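Local coordinates for UDP-N-acetylglucosamine pyrophosphorylase (Entamoeba histolytica, PDB 3OC9), which probably catalyses the uridylyl transfer from UTP to N-acetylglucosamine 1-phosphate that yields UDP-N-acetylglucosamine and diphosphate, at residues A[158-161]-A[162-166]. Residues are numbered along the deposited sequence; the frame is centred on the assembly and turned at random. Where two conformers were deposited one is given.
Sequences GGLF and KALKD
With chi1 at 175°, Leu160 turns its CG anti to the backbone N, whereas Leu164, four residues on, sets its CG anti to the carbonyl carbon (chi1 -66°). The two branched ends therefore meet at an oblique angle, and Leu160 CD1 comes to 4.0 Å from Leu164 CG. Phe128 of strand 125-134 packs against both leucines and Ala163, while Phe161 leans on Leu271 and Ala274 of helix 268-274. The short helix 160-166 is thereby fitted into the GT-A-type nucleotidyltransferase fold. Successive i-to-i+4 backbone bonds run from Ala163 N to Gly159 O and from Leu164 N to Leu160 O, the latter 3.0 Å long; the next, from Lys165 N to Phe161 O, is weak. A water bridges the backbone here, donating to Gly158 O at 2.8 Å and accepting from Lys162 N at 3.0 Å. On the exposed side, the bent chain of Lys162 runs along the helix. In the conformer described, one of two modelled for this lysine, NZ lies 3.2 Å from Asp166 OD1 in a salt bridge that uses the syn lone pair of the carboxylate oxygen, so the bridge is probably not permanent. Lys165 extends instead to a salt bridge with Glu276.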
loop_
_atom_site.group_PDB
_atom_site.type_symbol
_atom_site.label_atom_id
_atom_site.label_comp_id
_atom_site.label_asym_id
_atom_site.label_seq_id
_atom_site.Cartn_x
_atom_site.Cartn_y
_atom_site.Cartn_z
ATOM N N GLY A 158 -3.595 -11.628 -5.344
ATOM C CA GLY A 158 -2.922 -12.193 -6.525
ATOM C C GLY A 158 -3.742 -12.075 -7.818
ATOM O O GLY A 158 -3.201 -12.169 -8.913
ATOM N N GLY A 159 -5.052 -11.861 -7.689
ATOM C CA GLY A 159 -5.914 -11.631 -8.854
ATOM C C GLY A 159 -5.634 -10.332 -9.624
ATOM O O GLY A 159 -6.177 -10.126 -10.737
ATOM N N LEU A 160 -4.804 -9.455 -9.040
ATOM C CA LEU A 160 -4.393 -8.197 -9.692
ATOM C C LEU A 160 -3.890 -8.375 -11.128
ATOM O O LEU A 160 -4.348 -7.663 -12.041
ATOM C CB LEU A 160 -3.316 -7.450 -8.851
ATOM C CG LEU A 160 -2.688 -6.173 -9.456
ATOM C CD1 LEU A 160 -3.710 -5.030 -9.608
ATOM C CD2 LEU A 160 -1.530 -5.682 -8.572
ATOM N N PHE A 161 -2.957 -9.311 -11.345
ATOM C CA PHE A 161 -2.250 -9.341 -12.638
ATOM C C PHE A 161 -3.153 -9.727 -13.834
ATOM O O PHE A 161 -3.141 -9.027 -14.861
ATOM C CB PHE A 161 -0.943 -10.166 -12.545
ATOM C CG PHE A 161 -0.032 -9.728 -11.396
ATOM C CD1 PHE A 161 0.648 -8.490 -11.443
ATOM C CD2 PHE A 161 0.136 -10.542 -10.288
ATOM C CE1 PHE A 161 1.472 -8.073 -10.391
ATOM C CE2 PHE A 161 0.966 -10.136 -9.210
ATOM C CZ PHE A 161 1.632 -8.891 -9.269
ATOM N N LYS A 162 -3.972 -10.778 -13.679
ATOM C CA LYS A 162 -4.953 -11.159 -14.716
ATOM C C LYS A 162 -6.017 -10.065 -14.929
ATOM O O LYS A 162 -6.413 -9.767 -16.074
ATOM C CB LYS A 162 -5.604 -12.511 -14.372
ATOM C CG LYS A 162 -6.593 -13.046 -15.427
ATOM C CD LYS A 162 -5.922 -13.311 -16.763
ATOM C CE LYS A 162 -6.850 -14.086 -17.693
ATOM N NZ LYS A 162 -6.482 -13.938 -19.131
ATOM N N ALA A 163 -6.465 -9.445 -13.833
ATOM C CA ALA A 163 -7.453 -8.347 -13.909
ATOM C C ALA A 163 -6.974 -7.118 -14.694
ATOM O O ALA A 163 -7.773 -6.499 -15.427
ATOM C CB ALA A 163 -7.936 -7.935 -12.502
ATOM N N LEU A 164 -5.693 -6.757 -14.557
ATOM C CA LEU A 164 -5.117 -5.664 -15.371
ATOM C C LEU A 164 -5.178 -5.980 -16.889
ATOM O O LEU A 164 -5.526 -5.103 -17.696
ATOM C CB LEU A 164 -3.665 -5.326 -14.950
ATOM C CG LEU A 164 -3.417 -4.732 -13.552
ATOM C CD1 LEU A 164 -1.908 -4.692 -13.281
ATOM C CD2 LEU A 164 -4.001 -3.303 -13.361
ATOM N N LYS A 165 -4.843 -7.210 -17.268
ATOM C CA LYS A 165 -4.913 -7.618 -18.687
ATOM C C LYS A 165 -6.360 -7.625 -19.223
ATOM O O LYS A 165 -6.651 -7.016 -20.275
ATOM C CB LYS A 165 -4.235 -8.981 -18.916
ATOM C CG LYS A 165 -4.237 -9.405 -20.403
ATOM C CD LYS A 165 -3.619 -10.791 -20.630
ATOM C CE LYS A 165 -3.931 -11.284 -22.055
ATOM N NZ LYS A 165 -3.752 -12.761 -22.182
ATOM N N ASP A 166 -7.255 -8.295 -18.490
ATOM C CA ASP A 166 -8.658 -8.510 -18.905
ATOM C C ASP A 166 -9.484 -7.222 -19.050
ATOM O O ASP A 166 -10.389 -7.158 -19.890
ATOM C CB ASP A 166 -9.360 -9.470 -17.923
ATOM C CG ASP A 166 -8.890 -10.920 -18.051
ATOM O OD1 ASP A 166 -8.149 -11.264 -18.998
ATOM O OD2 ASP A 166 -9.269 -11.728 -17.168
HETATM O O HOH W 1 -3.409 -12.916 -11.634
#